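Local coordinates for protein SVS_variant_AS1 (Streptomyces sp. CWA1, PDB 6TJA) that probably cyclises geranylgeranyl diphosphate to the diterpene spiroviolene, acting as an engineered, ancestrally reconstructed class I terpene cyclase, at residues Glu27-Ala32 / Phe79-Phe84; Asp281-Gly286 / Thr293-Leu298; Gln111-Leu114 / Ser118-Asp121. All coordinates share one frame; numbering follows the deposited sequence.

Contact 1: Glu27-Ala32 / Phe79-Phe84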
ATOM      1  N   GLU A  27      13.413   4.660  30.500  1.00 37.61           N
ATOM      2  CA  GLU A  27      14.304   5.667  29.873  1.00 39.98           C
ATOM      3  C   GLU A  27      13.694   6.085  28.526  1.00 43.12           C
ATOM      4  O   GLU A  27      13.723   7.290  28.206  1.00 47.96           O
ATOM      5  CB  GLU A  27      15.721   5.116  29.684  1.00 41.26           C
ATOM      6  CG  GLU A  27      16.521   4.961  30.978  1.00 46.74           C
ATOM      7  CD  GLU A  27      16.223   3.743  31.844  1.00 48.92           C
ATOM      8  OE1 GLU A  27      15.423   2.877  31.420  1.00 43.37           O
ATOM      9  OE2 GLU A  27      16.790   3.660  32.960  1.00 60.93           O
ATOM     10  N   VAL A  28      13.177   5.127  27.751  1.00 37.38           N
ATOM     11  CA  VAL A  28      12.589   5.415  26.413  1.00 36.08           C
ATOM     12  C   VAL A  28      11.274   6.171  26.606  1.00 33.35           C
ATOM     13  O   VAL A  28      11.066   7.125  25.894  1.00 31.96           O
ATOM     14  CB  VAL A  28      12.428   4.139  25.564  1.00 32.84           C
ATOM     15  CG1 VAL A  28      11.502   4.357  24.384  1.00 32.79           C
ATOM     16  CG2 VAL A  28      13.794   3.685  25.095  1.00 33.57           C
ATOM     17  N   GLU A  29      10.439   5.783  27.559  1.00 36.99           N
ATOM     18  CA  GLU A  29       9.149   6.476  27.814  1.00 41.41           C
ATOM     19  C   GLU A  29       9.404   7.958  28.145  1.00 45.64           C
ATOM     20  O   GLU A  29       8.584   8.814  27.749  1.00 39.51           O
ATOM     21  CB  GLU A  29       8.378   5.777  28.929  1.00 44.62           C
ATOM     22  CG  GLU A  29       6.929   6.217  29.007  1.00 56.87           C
ATOM     23  CD  GLU A  29       6.195   5.872  30.292  1.00 70.36           C
ATOM     24  OE1 GLU A  29       6.640   4.929  31.005  1.00 84.64           O
ATOM     25  OE2 GLU A  29       5.174   6.555  30.579  1.00 82.70           O
ATOM     26  N   LYS A  30      10.484   8.274  28.859  1.00 44.45           N
ATOM     27  CA  LYS A  30      10.760   9.662  29.303  1.00 45.87           C
ATOM     28  C   LYS A  30      11.007  10.486  28.038  1.00 42.75           C
ATOM     29  O   LYS A  30      10.347  11.507  27.852  1.00 42.21           O
ATOM     30  CB  LYS A  30      11.973   9.720  30.237  1.00 53.99           C
ATOM     31  CG  LYS A  30      11.756  10.466  31.540  1.00 67.16           C
ATOM     32  CD  LYS A  30      12.973  11.236  32.025  1.00 77.67           C
ATOM     33  CE  LYS A  30      12.658  12.072  33.253  1.00 86.15           C
ATOM     34  NZ  LYS A  30      13.885  12.522  33.953  1.00 89.48           N
ATOM     35  N   ARG A  31      11.902  10.011  27.178  1.00 38.02           N
ATOM     36  CA  ARG A  31      12.214  10.665  25.882  1.00 38.26           C
ATOM     37  C   ARG A  31      10.935  10.783  25.048  1.00 37.76           C
ATOM     38  O   ARG A  31      10.751  11.841  24.406  1.00 38.31           O
ATOM     39  CB  ARG A  31      13.346   9.906  25.196  1.00 39.88           C
ATOM     40  CG  ARG A  31      14.638   9.940  26.006  1.00 40.24           C
ATOM     41  CD  ARG A  31      15.688   9.031  25.406  1.00 42.18           C
ATOM     42  NE  ARG A  31      16.070   9.449  24.065  1.00 40.27           N
ATOM     43  CZ  ARG A  31      16.826   8.734  23.233  1.00 41.35           C
ATOM     44  NH1 ARG A  31      17.263   7.527  23.564  1.00 45.56           N
ATOM     45  NH2 ARG A  31      17.140   9.230  22.056  1.00 43.43           N
ATOM     46  N   ALA A  32      10.061   9.763  25.082  1.00 39.54           N
ATOM     47  CA  ALA A  32       8.803   9.722  24.297  1.00 40.63           C
ATOM     48  C   ALA A  32       7.868  10.833  24.787  1.00 42.66           C
ATOM     49  O   ALA A  32       7.319  11.566  23.954  1.00 43.05           O
ATOM     50  CB  ALA A  32       8.161   8.358  24.387  1.00 37.23           C
ATOM     51  N   PHE A  79       5.919   6.252  16.766  1.00 28.60           N
ATOM     52  CA  PHE A  79       4.862   5.957  15.769  1.00 27.85           C
ATOM     53  C   PHE A  79       3.681   5.301  16.468  1.00 26.58           C
ATOM     54  O   PHE A  79       2.577   5.443  15.969  1.00 27.17           O
ATOM     55  CB  PHE A  79       5.291   5.046  14.623  1.00 25.78           C
ATOM     56  CG  PHE A  79       4.129   4.741  13.711  1.00 24.16           C
ATOM     57  CD1 PHE A  79       3.622   5.717  12.864  1.00 24.53           C
ATOM     58  CD2 PHE A  79       3.512   3.506  13.729  1.00 23.73           C
ATOM     59  CE1 PHE A  79       2.559   5.450  12.013  1.00 21.61           C
ATOM     60  CE2 PHE A  79       2.389   3.273  12.944  1.00 25.88           C
ATOM     61  CZ  PHE A  79       1.917   4.249  12.090  1.00 22.62           C
ATOM     62  N   VAL A  80       3.889   4.548  17.544  1.00 30.04           N
ATOM     63  CA  VAL A  80       2.721   3.911  18.225  1.00 29.07           C
ATOM     64  C   VAL A  80       1.895   5.012  18.904  1.00 29.79           C
ATOM     65  O   VAL A  80       0.633   4.899  18.841  1.00 25.65           O
ATOM     66  CB  VAL A  80       3.091   2.799  19.213  1.00 28.15           C
ATOM     67  CG1 VAL A  80       1.849   2.322  19.975  1.00 28.92           C
ATOM     68  CG2 VAL A  80       3.770   1.639  18.504  1.00 27.95           C
ATOM     69  N   TYR A  81       2.548   6.028  19.497  1.00 25.20           N
ATOM     70  CA  TYR A  81       1.844   7.211  20.077  1.00 27.15           C
ATOM     71  C   TYR A  81       1.049   7.909  18.961  1.00 27.87           C
ATOM     72  O   TYR A  81      -0.183   8.191  19.098  1.00 28.98           O
ATOM     73  CB  TYR A  81       2.817   8.180  20.757  1.00 26.35           C
ATOM     74  CG  TYR A  81       3.316   7.732  22.109  1.00 28.83           C
ATOM     75  CD1 TYR A  81       2.499   7.779  23.221  1.00 31.26           C
ATOM     76  CD2 TYR A  81       4.601   7.253  22.280  1.00 30.98           C
ATOM     77  CE1 TYR A  81       2.945   7.360  24.471  1.00 34.58           C
ATOM     78  CE2 TYR A  81       5.072   6.865  23.523  1.00 33.74           C
ATOM     79  CZ  TYR A  81       4.236   6.908  24.618  1.00 30.94           C
ATOM     80  OH  TYR A  81       4.676   6.478  25.816  1.00 33.67           O
ATOM     81  N   TRP A  82       1.759   8.221  17.887  1.00 25.46           N
ATOM     82  CA  TRP A  82       1.219   8.901  16.692  1.00 27.54           C
ATOM     83  C   TRP A  82      -0.020   8.166  16.216  1.00 28.05           C
ATOM     84  O   TRP A  82      -1.010   8.820  15.977  1.00 29.91           O
ATOM     85  CB  TRP A  82       2.256   8.950  15.579  1.00 27.34           C
ATOM     86  CG  TRP A  82       1.780   9.771  14.433  1.00 28.09           C
ATOM     87  CD1 TRP A  82       1.919  11.119  14.253  1.00 28.71           C
ATOM     88  CD2 TRP A  82       1.049   9.283  13.308  1.00 27.84           C
ATOM     89  NE1 TRP A  82       1.360  11.492  13.065  1.00 26.71           N
ATOM     90  CE2 TRP A  82       0.792  10.391  12.480  1.00 28.13           C
ATOM     91  CE3 TRP A  82       0.600   8.020  12.919  1.00 27.34           C
ATOM     92  CZ2 TRP A  82       0.103  10.256  11.280  1.00 28.12           C
ATOM     93  CZ3 TRP A  82      -0.111   7.902  11.749  1.00 27.45           C
ATOM     94  CH2 TRP A  82      -0.344   9.002  10.936  1.00 27.12           C
ATOM     95  N   LEU A  83       0.072   6.848  16.080  1.00 30.98           N
ATOM     96  CA  LEU A  83      -1.017   5.999  15.568  1.00 33.12           C
ATOM     97  C   LEU A  83      -2.224   6.135  16.486  1.00 33.94           C
ATOM     98  O   LEU A  83      -3.319   6.354  15.956  1.00 34.22           O
ATOM     99  CB  LEU A  83      -0.558   4.543  15.469  1.00 38.28           C
ATOM    100  CG  LEU A  83      -1.627   3.532  15.045  1.00 38.11           C
ATOM    101  CD1 LEU A  83      -1.818   3.531  13.538  1.00 36.48           C
ATOM    102  CD2 LEU A  83      -1.228   2.158  15.539  1.00 41.71           C
ATOM    103  N   PHE A  84      -2.059   6.003  17.799  1.00 35.30           N
ATOM    104  CA  PHE A  84      -3.213   6.105  18.734  1.00 39.49           C
ATOM    105  C   PHE A  84      -3.844   7.496  18.584  1.00 36.25           C
ATOM    106  O   PHE A  84      -5.068   7.617  18.493  1.00 30.27           O
ATOM    107  CB  PHE A  84      -2.821   5.780  20.180  1.00 43.85           C
ATOM    108  CG  PHE A  84      -2.594   4.315  20.449  1.00 50.99           C
ATOM    109  CD1 PHE A  84      -3.409   3.343  19.880  1.00 57.93           C
ATOM    110  CD2 PHE A  84      -1.555   3.903  21.268  1.00 52.46           C
ATOM    111  CE1 PHE A  84      -3.186   1.999  20.132  1.00 63.27           C
ATOM    112  CE2 PHE A  84      -1.343   2.556  21.535  1.00 52.00           C
ATOM    113  CZ  PHE A  84      -2.161   1.608  20.967  1.00 61.09           C
TER
HETATM  114  O   HOH W   1       3.644   7.249  27.997  1.00 31.43           O
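Tyr81 points its ring from helix 70-91 at helix 25-38, where Ala32 and Glu29 meet it. The two helix segments keep well apart. Their nearest CA atoms, those of Ala32 and Tyr81, are 8.5 Å from each other, and the tyrosine side chain spans most of that gap. With CG anti to the carbonyl carbon (chi1 -76°), the ring of Tyr81 extends toward helix 25-38. Its CA-CB bond already heads for the other helix, as does that of Ala32. The methyl of Ala32 meets the ring obliquely, with CB 3.5 Å from Tyr81 CE2. Ala32 CB lies 4.2 Å from Tyr81 CZ.

Glu29 sits one helical turn earlier and handles the phenol end. Its chain is extended and crosses the tyrosine side chain at about a right angle. Glu29 CG comes to 3.9 Å from Tyr81 OH, a van der Waals contact. The carboxylate and ring planes are 29° apart. No direct hydrogen bond joins the segments. One water links them instead. It donates to Glu29 OE2 at 3.1 Å and accepts from Tyr81 OH at a short 2.5 Å.

Tyr81 OH also receives a weak hydrogen bond from Ala57 N, at the start of helix 56-61. Ser56 and Thr54 touch the tyrosine as well. Nearby, Arg31 forms a salt bridge with Asp71, a second tie between helices 25-38 and 70-91. The contact joins these two helices within the all-helical terpene synthase fold.

The chemistry is divided along the tyrosine. The carbon part of the ring packs on a methyl. The hydroxyl of the buried tyrosine donates to the water and accepts a weak bond from Ala57 N. The water carries the link to Glu29, whose charge would tend to favour a hydroxyl that donates toward it.

Contact 2: Asp281-Gly286 / Thr293-Leu298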
ATOM      1  N   ASP A 281       5.874 -23.354  14.350  1.00 31.02           N
ATOM      2  CA  ASP A 281       6.701 -24.521  14.762  1.00 34.07           C
ATOM      3  C   ASP A 281       7.287 -25.198  13.518  1.00 35.59           C
ATOM      4  O   ASP A 281       8.373 -25.755  13.627  1.00 37.90           O
ATOM      5  CB  ASP A 281       5.904 -25.431  15.707  1.00 36.34           C
ATOM      6  CG  ASP A 281       5.836 -24.904  17.139  1.00 36.86           C
ATOM      7  OD1 ASP A 281       6.358 -23.798  17.390  1.00 38.69           O
ATOM      8  OD2 ASP A 281       5.255 -25.591  18.002  1.00 44.26           O
ATOM      9  N   ARG A 282       6.634 -25.100  12.359  1.00 38.16           N
ATOM     10  CA  ARG A 282       7.120 -25.719  11.095  1.00 34.95           C
ATOM     11  C   ARG A 282       8.195 -24.818  10.472  1.00 34.20           C
ATOM     12  O   ARG A 282       9.163 -25.328   9.902  1.00 36.33           O
ATOM     13  CB  ARG A 282       5.908 -25.990  10.205  1.00 39.74           C
ATOM     14  CG  ARG A 282       6.238 -26.394   8.782  1.00 46.22           C
ATOM     15  CD  ARG A 282       5.015 -26.940   8.042  1.00 43.92           C
ATOM     16  NE  ARG A 282       4.194 -25.982   7.300  1.00 42.95           N
ATOM     17  CZ  ARG A 282       4.616 -25.186   6.300  1.00 41.31           C
ATOM     18  NH1 ARG A 282       5.887 -25.141   5.926  1.00 40.21           N
ATOM     19  NH2 ARG A 282       3.751 -24.404   5.679  1.00 42.73           N
ATOM     20  N   VAL A 283       8.073 -23.508  10.624  1.00 30.43           N
ATOM     21  CA  VAL A 283       8.943 -22.508   9.937  1.00 27.80           C
ATOM     22  C   VAL A 283      10.183 -22.220  10.789  1.00 26.39           C
ATOM     23  O   VAL A 283      11.247 -21.954  10.210  1.00 27.71           O
ATOM     24  CB  VAL A 283       8.139 -21.221   9.676  1.00 25.57           C
ATOM     25  CG1 VAL A 283       9.008 -20.058   9.283  1.00 25.93           C
ATOM     26  CG2 VAL A 283       7.071 -21.461   8.633  1.00 28.79           C
ATOM     27  N   ARG A 284      10.048 -22.206  12.108  1.00 28.85           N
ATOM     28  CA  ARG A 284      11.100 -21.646  13.000  1.00 32.82           C
ATOM     29  C   ARG A 284      12.397 -22.459  12.880  1.00 31.55           C
ATOM     30  O   ARG A 284      13.458 -21.874  12.790  1.00 29.71           O
ATOM     31  CB  ARG A 284      10.621 -21.522  14.445  1.00 33.52           C
ATOM     32  CG  ARG A 284      11.620 -20.822  15.360  1.00 43.17           C
ATOM     33  CD  ARG A 284      12.513 -21.820  16.095  1.00 54.96           C
ATOM     34  NE  ARG A 284      11.674 -22.708  16.912  1.00 64.86           N
ATOM     35  CZ  ARG A 284      11.222 -22.431  18.145  1.00 68.32           C
ATOM     36  NH1 ARG A 284      11.547 -21.293  18.751  1.00 65.67           N
ATOM     37  NH2 ARG A 284      10.454 -23.311  18.766  1.00 63.27           N
ATOM     38  N   PRO A 285      12.375 -23.805  12.890  1.00 32.54           N
ATOM     39  CA  PRO A 285      13.613 -24.598  12.908  1.00 33.41           C
ATOM     40  C   PRO A 285      14.608 -24.246  11.796  1.00 33.55           C
ATOM     41  O   PRO A 285      15.779 -24.129  12.094  1.00 33.63           O
ATOM     42  CB  PRO A 285      13.092 -26.047  12.776  1.00 32.51           C
ATOM     43  CG  PRO A 285      11.747 -25.980  13.486  1.00 35.07           C
ATOM     44  CD  PRO A 285      11.169 -24.650  13.011  1.00 34.39           C
ATOM     45  N   GLY A 286      14.108 -23.988  10.584  1.00 36.28           N
ATOM     46  CA  GLY A 286      14.931 -23.683   9.395  1.00 35.94           C
ATOM     47  C   GLY A 286      15.275 -22.206   9.260  1.00 35.88           C
ATOM     48  O   GLY A 286      16.187 -21.885   8.498  1.00 37.76           O
ATOM     49  N   THR A 293      14.514 -13.759  14.722  1.00 28.98           N
ATOM     50  CA  THR A 293      14.295 -12.553  15.550  1.00 28.72           C
ATOM     51  C   THR A 293      12.910 -11.962  15.240  1.00 27.09           C
ATOM     52  O   THR A 293      12.150 -11.674  16.188  1.00 26.76           O
ATOM     53  CB  THR A 293      15.444 -11.580  15.298  1.00 30.25           C
ATOM     54  OG1 THR A 293      16.635 -12.239  15.727  1.00 32.34           O
ATOM     55  CG2 THR A 293      15.255 -10.281  16.032  1.00 32.03           C
ATOM     56  N   TYR A 294      12.627 -11.722  13.962  1.00 25.71           N
ATOM     57  CA  TYR A 294      11.314 -11.246  13.448  1.00 27.12           C
ATOM     58  C   TYR A 294      10.206 -12.143  14.030  1.00 25.66           C
ATOM     59  O   TYR A 294       9.312 -11.602  14.687  1.00 21.85           O
ATOM     60  CB  TYR A 294      11.294 -11.225  11.913  1.00 27.52           C
ATOM     61  CG  TYR A 294       9.963 -10.812  11.342  1.00 26.82           C
ATOM     62  CD1 TYR A 294       9.487  -9.527  11.514  1.00 29.17           C
ATOM     63  CD2 TYR A 294       9.159 -11.716  10.681  1.00 26.73           C
ATOM     64  CE1 TYR A 294       8.247  -9.147  11.031  1.00 29.44           C
ATOM     65  CE2 TYR A 294       7.938 -11.346  10.150  1.00 25.19           C
ATOM     66  CZ  TYR A 294       7.468 -10.065  10.345  1.00 27.97           C
ATOM     67  OH  TYR A 294       6.250  -9.701   9.849  1.00 27.47           O
ATOM     68  N   LEU A 295      10.300 -13.454  13.825  1.00 26.26           N
ATOM     69  CA  LEU A 295       9.313 -14.397  14.341  1.00 28.22           C
ATOM     70  C   LEU A 295       9.087 -14.210  15.839  1.00 28.49           C
ATOM     71  O   LEU A 295       7.946 -14.157  16.296  1.00 28.58           O
ATOM     72  CB  LEU A 295       9.746 -15.835  14.052  1.00 29.03           C
ATOM     73  CG  LEU A 295       9.783 -16.254  12.581  1.00 30.32           C
ATOM     74  CD1 LEU A 295       9.929 -17.763  12.456  1.00 32.16           C
ATOM     75  CD2 LEU A 295       8.540 -15.769  11.852  1.00 32.35           C
ATOM     76  N   GLN A 296      10.178 -14.125  16.598  1.00 29.58           N
ATOM     77  CA  GLN A 296      10.100 -13.929  18.043  1.00 32.98           C
ATOM     78  C   GLN A 296       9.281 -12.677  18.316  1.00 28.90           C
ATOM     79  O   GLN A 296       8.449 -12.639  19.222  1.00 24.81           O
ATOM     80  CB  GLN A 296      11.499 -13.783  18.641  1.00 37.25           C
ATOM     81  CG  GLN A 296      11.890 -14.901  19.593  1.00 47.26           C
ATOM     82  CD  GLN A 296      13.376 -14.914  19.895  1.00 55.96           C
ATOM     83  OE1 GLN A 296      14.172 -15.460  19.132  1.00 52.61           O
ATOM     84  NE2 GLN A 296      13.757 -14.309  21.015  1.00 49.83           N
ATOM     85  N   GLY A 297       9.534 -11.652  17.510  1.00 26.70           N
ATOM     86  CA  GLY A 297       8.813 -10.371  17.594  1.00 26.73           C
ATOM     87  C   GLY A 297       7.309 -10.544  17.414  1.00 25.00           C
ATOM     88  O   GLY A 297       6.530  -9.976  18.207  1.00 22.32           O
ATOM     89  N   LEU A 298       6.892 -11.293  16.400  1.00 24.27           N
ATOM     90  CA  LEU A 298       5.441 -11.577  16.208  1.00 24.33           C
ATOM     91  C   LEU A 298       4.889 -12.173  17.512  1.00 24.44           C
ATOM     92  O   LEU A 298       3.831 -11.718  17.981  1.00 23.08           O
ATOM     93  CB  LEU A 298       5.240 -12.541  15.043  1.00 23.94           C
ATOM     94  CG  LEU A 298       5.695 -12.086  13.657  1.00 24.93           C
ATOM     95  CD1 LEU A 298       5.456 -13.212  12.660  1.00 24.54           C
ATOM     96  CD2 LEU A 298       4.974 -10.810  13.197  1.00 26.24           C
TER
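Leu295 drives its CD1 methyl into the angle between the side chain of Val283 and the backbone of Arg284. Leu295 CD1 is 4.0 Å from Val283 CG1. The same CD1 atom lies 4.1 Å from Arg284 CA. It is also 4.3 Å from Arg284 CB, so the arginine takes part through the base of its side chain and not through its guanidinium group.

Two torsions give Leu295 its reach. CG stands anti to the carbonyl carbon (chi1 -66°), and CD1 then continues away from CA (chi2 -168°). One methyl is thus carried out as the tip. Val283 answers with CG1, the branch set anti to its backbone N (chi1 167°). The two side chains cross at about a right angle, and both leave their backbones toward the opposite segment.

The contact is apolar throughout. No hydrogen bond passes between the segments. The backbones stay separate, with the CA atoms of Arg284 and Leu295, the closest pair, 7.6 Å apart. The distances are those of ordinary van der Waals contact, and few atoms take part. Val283 and Leu295 are buried, while Arg284 is exposed and forms the outer margin.

Two polar side chains nearby have partners elsewhere. Arg282 makes a salt bridge with Asp356 near the C-terminus. The hydroxyl of Tyr294 is hydrogen-bonded to Thr217.

The chain turns back between the two segments. Leu295, in the early turns of helix 289-309, packs on Val283 of helix 258-283 and on Arg284 beside it. Helix 211-231 completes the setting: Val283 touches its Ala212, and Leu295 touches its Leu216. The contact therefore sits where three helices of an all-helical chain meet, with no strand nearby.

Contact 3: Gln111-Leu114 / Ser118-Asp121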
ATOM      1  N   GLN A 111      -0.051   9.802   3.656  1.00 25.92           N
ATOM      2  CA  GLN A 111       0.796   8.766   3.036  1.00 26.93           C
ATOM      3  C   GLN A 111       1.911   9.470   2.221  1.00 26.46           C
ATOM      4  O   GLN A 111       3.077   9.126   2.414  1.00 24.06           O
ATOM      5  CB  GLN A 111      -0.078   7.754   2.297  1.00 23.93           C
ATOM      6  CG  GLN A 111       0.716   6.617   1.685  1.00 23.11           C
ATOM      7  CD  GLN A 111       1.366   5.666   2.665  1.00 24.17           C
ATOM      8  OE1 GLN A 111       0.853   5.411   3.772  1.00 24.79           O
ATOM      9  NE2 GLN A 111       2.490   5.093   2.232  1.00 22.30           N
ATOM     10  N   ARG A 112       1.594  10.485   1.423  1.00 26.77           N
ATOM     11  CA  ARG A 112       2.599  11.190   0.591  1.00 26.77           C
ATOM     12  C   ARG A 112       3.677  11.826   1.480  1.00 26.32           C
ATOM     13  O   ARG A 112       4.862  11.658   1.163  1.00 25.71           O
ATOM     14  CB  ARG A 112       1.943  12.210  -0.338  1.00 26.86           C
ATOM     15  CG  ARG A 112       2.928  12.870  -1.299  1.00 26.80           C
ATOM     16  CD  ARG A 112       3.502  11.865  -2.279  1.00 27.64           C
ATOM     17  NE  ARG A 112       4.632  12.346  -3.048  1.00 26.90           N
ATOM     18  CZ  ARG A 112       5.488  11.567  -3.705  1.00 31.35           C
ATOM     19  NH1 ARG A 112       5.338  10.251  -3.695  1.00 31.17           N
ATOM     20  NH2 ARG A 112       6.470  12.113  -4.412  1.00 31.67           N
ATOM     21  N   ALA A 113       3.293  12.464   2.578  1.00 28.41           N
ATOM     22  CA  ALA A 113       4.209  13.076   3.576  1.00 28.24           C
ATOM     23  C   ALA A 113       5.197  12.043   4.123  1.00 30.21           C
ATOM     24  O   ALA A 113       6.377  12.413   4.375  1.00 28.70           O
ATOM     25  CB  ALA A 113       3.401  13.686   4.693  1.00 29.02           C
ATOM     26  N   LEU A 114       4.733  10.806   4.330  1.00 29.45           N
ATOM     27  CA  LEU A 114       5.565   9.687   4.853  1.00 30.19           C
ATOM     28  C   LEU A 114       6.639   9.317   3.818  1.00 30.73           C
ATOM     29  O   LEU A 114       7.734   8.969   4.243  1.00 29.50           O
ATOM     30  CB  LEU A 114       4.668   8.489   5.176  1.00 28.54           C
ATOM     31  CG  LEU A 114       5.387   7.234   5.657  1.00 30.55           C
ATOM     32  CD1 LEU A 114       6.236   7.514   6.906  1.00 29.90           C
ATOM     33  CD2 LEU A 114       4.384   6.112   5.932  1.00 31.45           C
ATOM     34  N   SER A 118      10.039  16.321   1.377  1.00 36.58           N
ATOM     35  CA  SER A 118       9.817  17.715   0.898  1.00 37.57           C
ATOM     36  C   SER A 118       8.339  18.115   1.051  1.00 38.18           C
ATOM     37  O   SER A 118       8.029  19.320   1.004  1.00 39.59           O
ATOM     38  CB  SER A 118      10.308  17.896  -0.518  1.00 35.80           C
ATOM     39  OG  SER A 118       9.740  16.938  -1.400  1.00 38.27           O
ATOM     40  N   ALA A 119       7.457  17.148   1.270  1.00 38.62           N
ATOM     41  CA  ALA A 119       6.013  17.380   1.466  1.00 41.49           C
ATOM     42  C   ALA A 119       5.809  18.425   2.573  1.00 43.63           C
ATOM     43  O   ALA A 119       6.569  18.380   3.585  1.00 39.20           O
ATOM     44  CB  ALA A 119       5.320  16.075   1.794  1.00 39.96           C
ATOM     45  N   GLU A 120       4.813  19.275   2.378  1.00 42.89           N
ATOM     46  CA  GLU A 120       4.405  20.314   3.289  1.00 49.81           C
ATOM     47  C   GLU A 120       3.130  19.883   3.980  1.00 47.30           C
ATOM     48  O   GLU A 120       2.387  19.136   3.443  1.00 54.08           O
ATOM     49  CB  GLU A 120       4.255  21.635   2.550  1.00 52.51           C
ATOM     50  CG  GLU A 120       5.492  22.499   2.714  1.00 54.68           C
ATOM     51  CD  GLU A 120       5.666  23.518   1.634  1.00 61.51           C
ATOM     52  OE1 GLU A 120       4.670  24.103   1.221  1.00 60.60           O
ATOM     53  OE2 GLU A 120       6.804  23.748   1.209  1.00 58.85           O
ATOM     54  N   ASP A 121       2.926  20.308   5.204  1.00 47.64           N
ATOM     55  CA  ASP A 121       1.791  19.908   6.002  1.00 47.47           C
ATOM     56  C   ASP A 121       0.376  20.300   5.661  1.00 53.90           C
ATOM     57  O   ASP A 121      -0.526  19.537   5.896  1.00 54.44           O
ATOM     58  CB  ASP A 121       2.055  20.129   7.487  1.00 52.06           C
ATOM     59  CG  ASP A 121       1.887  21.542   7.915  1.00 54.13           C
ATOM     60  OD1 ASP A 121       2.750  22.055   8.607  1.00 57.83           O
ATOM     61  OD2 ASP A 121       0.897  22.161   7.546  1.00 57.12           O
TER
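Ala119 has polyproline-II-like torsions (phi -53°, psi 142°), and these turn its CB toward helix 100-115, where it meets Ala113. Ala119 CB rests 3.7 Å from Ala113 CA. The two methyls are 4.2 Å apart, Ala113 CB lying to one side of the approach. Ala119 CB also comes to 4.5 Å from Arg112 O, a marginal contact.

Small side chains let the backbones come close. The CA atoms of Ala113 and Ala119 are 5.1 Å apart. No hydrogen bond joins the segments directly. Gln131 of helix 126-140 serves both: its NE2 bonds to Ala119 O and, weakly, to Ala113 O.

Arg112 sends its long chain elsewhere. It forms a salt bridge with Glu218 of the second subunit and a hydrogen bond with Ser349 O of that subunit. Ser118 OG bonds to Pro348 O of the second subunit. The loop thus lies at the dimer interface.

The arrangement is a chain reversal at a helix end: the loop after helix 100-115 folds back on its last turns before helix 126-140, within the class I terpene synthase fold.

The three contacts are separate and follow one another along the chain as 1, 3 and 2. Contacts 1 and 3 are nearest neighbours: their closest atoms are about 6 Å apart and their centres 21 Å. One segment of contact 1 is on helix 70-91, and contact 3 involves helix 100-115, the next helix in the chain. Contact 2 is remote, its centre 27 Å from that of contact 1 and 35 Å from that of contact 3. As in other class I terpene synthases, helix 70-91 probably carries the aspartate-rich metal-binding motif, downstream of contact 1. The end of helix 211-231, which backs contact 2, probably starts the second such motif. Contact 3 alone reaches the second subunit.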